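Local coordinates for DNA replication and repair protein RecF (Caldanaerobacter subterraneus subsp. tengcongensis, PDB 5Z69) that probably binds single-stranded DNA and, as an ATP-binding ABC-type ATPase, acts as a recombination mediator in the RecFOR pathway of DNA repair, at residues 231-239 with 247-255. Numbering follows the deposited sequence.
Sequences YLNSAGVKE and REKLKNRLT
K249 and R253, one helical turn apart on helix 243-256, reach across to the backbone carbonyls of a type I beta turn, N233 to G236, which follows strand 227-232. The lysine chain is bent at its third torsion (chi3 97°) and again at the fourth, which brings NZ to A235 O at 2.7 Å, a hydrogen bond lying in the plane of that carbonyl. On its way there, K249 CD passes V237 CG2 at 3.6 Å, the two side chains crossing at a slant. R253 behaves differently. Extended from CG to NE, it lays its guanidinium flat against the turn, with A235 O 3.3 Å above the plane and over the centre of the group. A235 O therefore accepts from K249 NZ within its carbonyl plane while it rests over the guanidinium face of R253. The arginine NH1 makes a weak hydrogen bond to S234 O, bent to 122° at the hydrogen. L250 supplies the apolar part: CD2 meets A235 CB at 4.1 Å and also touches S234 OG, whose hydrogen-bond partner is E274. Across the dimer, R253 packs on L232 of the second subunit. The contact lies away from the nucleotide site. N233 ties the turn together from inside its own segment: OD1 accepts from A235 N, which makes an Asx turn, and from V237 N, while ND2 donates to V237 O at 2.7 Å, with that oxygen 9° out of the N233 amide plane.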
loop_
_atom_site.group_PDB
_atom_site.type_symbol
_atom_site.label_atom_id
_atom_site.label_comp_id
_atom_site.label_asym_id
_atom_site.label_seq_id
_atom_site.Cartn_x
_atom_site.Cartn_y
_atom_site.Cartn_z
ATOM N N TYR A 231 -2.516 6.392 4.250
ATOM C CA TYR A 231 -1.196 6.281 4.840
ATOM C C TYR A 231 -0.820 4.812 4.995
ATOM O O TYR A 231 -1.322 4.118 5.882
ATOM C CB TYR A 231 -1.162 7.018 6.192
ATOM C CG TYR A 231 0.147 6.936 6.968
ATOM C CD1 TYR A 231 1.357 6.619 6.337
ATOM C CD2 TYR A 231 0.163 7.178 8.337
ATOM C CE1 TYR A 231 2.535 6.541 7.054
ATOM C CE2 TYR A 231 1.339 7.111 9.066
ATOM C CZ TYR A 231 2.515 6.799 8.420
ATOM O OH TYR A 231 3.661 6.718 9.158
ATOM N N LEU A 232 0.076 4.352 4.125
ATOM C CA LEU A 232 0.577 2.983 4.178
ATOM C C LEU A 232 1.721 2.865 5.173
ATOM O O LEU A 232 2.895 2.769 4.771
ATOM C CB LEU A 232 1.043 2.525 2.792
ATOM C CG LEU A 232 0.012 2.664 1.672
ATOM C CD1 LEU A 232 0.502 1.971 0.408
ATOM C CD2 LEU A 232 -1.315 2.092 2.133
ATOM N N ASN A 233 1.394 2.872 6.463
ATOM C CA ASN A 233 2.435 2.793 7.485
ATOM C C ASN A 233 2.959 1.371 7.682
ATOM O O ASN A 233 2.340 0.380 7.245
ATOM C CB ASN A 233 1.939 3.367 8.816
ATOM C CG ASN A 233 0.852 2.536 9.447
ATOM O OD1 ASN A 233 1.119 1.492 10.048
ATOM N ND2 ASN A 233 -0.384 3.008 9.345
ATOM N N SER A 234 4.106 1.278 8.344
ATOM C CA SER A 234 4.852 0.024 8.406
ATOM C C SER A 234 4.346 -0.892 9.518
ATOM O O SER A 234 4.811 -2.026 9.652
ATOM C CB SER A 234 6.343 0.301 8.602
ATOM O OG SER A 234 6.552 1.326 9.563
ATOM N N ALA A 235 3.415 -0.383 10.316
ATOM C CA ALA A 235 2.815 -1.136 11.405
ATOM C C ALA A 235 1.580 -1.895 10.894
ATOM O O ALA A 235 1.040 -2.721 11.616
ATOM C CB ALA A 235 2.431 -0.226 12.548
ATOM N N GLY A 236 1.162 -1.570 9.670
ATOM C CA GLY A 236 0.064 -2.205 8.981
ATOM C C GLY A 236 -1.259 -1.793 9.636
ATOM O O GLY A 236 -2.280 -2.433 9.466
ATOM N N VAL A 237 -1.232 -0.677 10.364
ATOM C CA VAL A 237 -2.406 -0.273 11.142
ATOM C C VAL A 237 -3.249 0.731 10.324
ATOM O O VAL A 237 -2.742 1.794 9.912
ATOM C CB VAL A 237 -1.937 0.329 12.486
ATOM C CG1 VAL A 237 -3.081 0.957 13.290
ATOM C CG2 VAL A 237 -1.260 -0.720 13.315
ATOM N N LYS A 238 -4.497 0.376 10.038
ATOM C CA LYS A 238 -5.336 1.174 9.123
ATOM C C LYS A 238 -5.863 2.450 9.785
ATOM O O LYS A 238 -6.234 3.399 9.091
ATOM C CB LYS A 238 -6.506 0.340 8.574
ATOM C CG LYS A 238 -6.747 0.524 7.063
ATOM C CD LYS A 238 -8.218 0.401 6.691
ATOM C CE LYS A 238 -8.833 -0.857 7.281
ATOM N NZ LYS A 238 -10.320 -0.900 7.105
ATOM N N GLU A 239 -5.885 2.455 11.120
ATOM C CA GLU A 239 -6.268 3.619 11.923
ATOM C C GLU A 239 -5.339 3.779 13.153
ATOM O O GLU A 239 -5.503 3.051 14.120
ATOM C CB GLU A 239 -7.733 3.468 12.356
ATOM N N ARG A 247 4.045 0.122 18.482
ATOM C CA ARG A 247 5.345 -0.338 18.938
ATOM C C ARG A 247 5.448 -1.862 18.872
ATOM O O ARG A 247 6.413 -2.412 18.349
ATOM C CB ARG A 247 5.578 0.138 20.357
ATOM C CG ARG A 247 7.013 0.176 20.781
ATOM C CD ARG A 247 7.164 1.116 21.964
ATOM N NE ARG A 247 8.412 0.872 22.677
ATOM C CZ ARG A 247 8.850 1.617 23.688
ATOM N NH1 ARG A 247 10.001 1.324 24.279
ATOM N NH2 ARG A 247 8.140 2.656 24.103
ATOM N N GLU A 248 4.449 -2.542 19.419
ATOM C CA GLU A 248 4.468 -4.002 19.459
ATOM C C GLU A 248 4.445 -4.604 18.059
ATOM O O GLU A 248 5.178 -5.546 17.777
ATOM C CB GLU A 248 3.293 -4.536 20.280
ATOM C CG GLU A 248 3.715 -5.304 21.524
ATOM C CD GLU A 248 4.761 -6.366 21.236
ATOM O OE1 GLU A 248 5.962 -6.102 21.465
ATOM O OE2 GLU A 248 4.385 -7.468 20.785
ATOM N N LYS A 249 3.613 -4.052 17.182
ATOM C CA LYS A 249 3.548 -4.546 15.812
ATOM C C LYS A 249 4.884 -4.378 15.083
ATOM O O LYS A 249 5.354 -5.313 14.426
ATOM C CB LYS A 249 2.415 -3.851 15.047
ATOM C CG LYS A 249 1.015 -4.214 15.591
ATOM C CD LYS A 249 -0.130 -3.827 14.646
ATOM C CE LYS A 249 -0.586 -5.010 13.777
ATOM N NZ LYS A 249 -0.792 -4.621 12.329
ATOM N N LEU A 250 5.505 -3.204 15.231
ATOM C CA LEU A 250 6.789 -2.912 14.599
ATOM C C LEU A 250 7.856 -3.865 15.094
ATOM O O LEU A 250 8.641 -4.390 14.309
ATOM C CB LEU A 250 7.230 -1.454 14.868
ATOM C CG LEU A 250 6.455 -0.326 14.177
ATOM C CD1 LEU A 250 7.009 1.059 14.583
ATOM C CD2 LEU A 250 6.475 -0.493 12.659
ATOM N N LYS A 251 7.888 -4.064 16.409
ATOM C CA LYS A 251 8.817 -4.995 17.025
ATOM C C LYS A 251 8.567 -6.454 16.543
ATOM O O LYS A 251 9.509 -7.198 16.267
ATOM C CB LYS A 251 8.704 -4.888 18.546
ATOM C CG LYS A 251 9.546 -5.881 19.332
ATOM C CD LYS A 251 11.002 -5.471 19.368
ATOM C CE LYS A 251 11.849 -6.500 20.112
ATOM N NZ LYS A 251 12.100 -7.723 19.299
ATOM N N ASN A 252 7.307 -6.861 16.431
ATOM C CA ASN A 252 7.011 -8.215 15.936
ATOM C C ASN A 252 7.484 -8.394 14.496
ATOM O O ASN A 252 8.070 -9.412 14.123
ATOM C CB ASN A 252 5.513 -8.521 16.012
ATOM C CG ASN A 252 4.988 -8.542 17.438
ATOM O OD1 ASN A 252 3.790 -8.380 17.667
ATOM N ND2 ASN A 252 5.886 -8.729 18.404
ATOM N N ARG A 253 7.218 -7.379 13.686
ATOM C CA ARG A 253 7.616 -7.398 12.300
ATOM C C ARG A 253 9.131 -7.424 12.131
ATOM O O ARG A 253 9.617 -8.123 11.255
ATOM C CB ARG A 253 6.989 -6.207 11.580
ATOM C CG ARG A 253 5.490 -6.324 11.542
ATOM C CD ARG A 253 4.783 -5.092 11.028
ATOM N NE ARG A 253 3.383 -5.416 10.788
ATOM C CZ ARG A 253 2.699 -5.053 9.712
ATOM N NH1 ARG A 253 3.281 -4.313 8.775
ATOM N NH2 ARG A 253 1.427 -5.422 9.582
ATOM N N LEU A 254 9.871 -6.682 12.958
ATOM C CA LEU A 254 11.336 -6.687 12.895
ATOM C C LEU A 254 11.872 -8.093 13.145
ATOM O O LEU A 254 12.767 -8.584 12.440
ATOM C CB LEU A 254 11.946 -5.719 13.932
ATOM C CG LEU A 254 11.690 -4.228 13.775
ATOM C CD1 LEU A 254 12.140 -3.433 14.986
ATOM C CD2 LEU A 254 12.442 -3.786 12.553
ATOM N N THR A 255 11.327 -8.727 14.177
ATOM C CA THR A 255 11.754 -10.067 14.566
ATOM C C THR A 255 11.508 -11.072 13.441
ATOM O O THR A 255 12.372 -11.885 13.130
ATOM C CB THR A 255 11.035 -10.535 15.848
ATOM O OG1 THR A 255 11.243 -9.570 16.889
ATOM C CG2 THR A 255 11.579 -11.892 16.305
#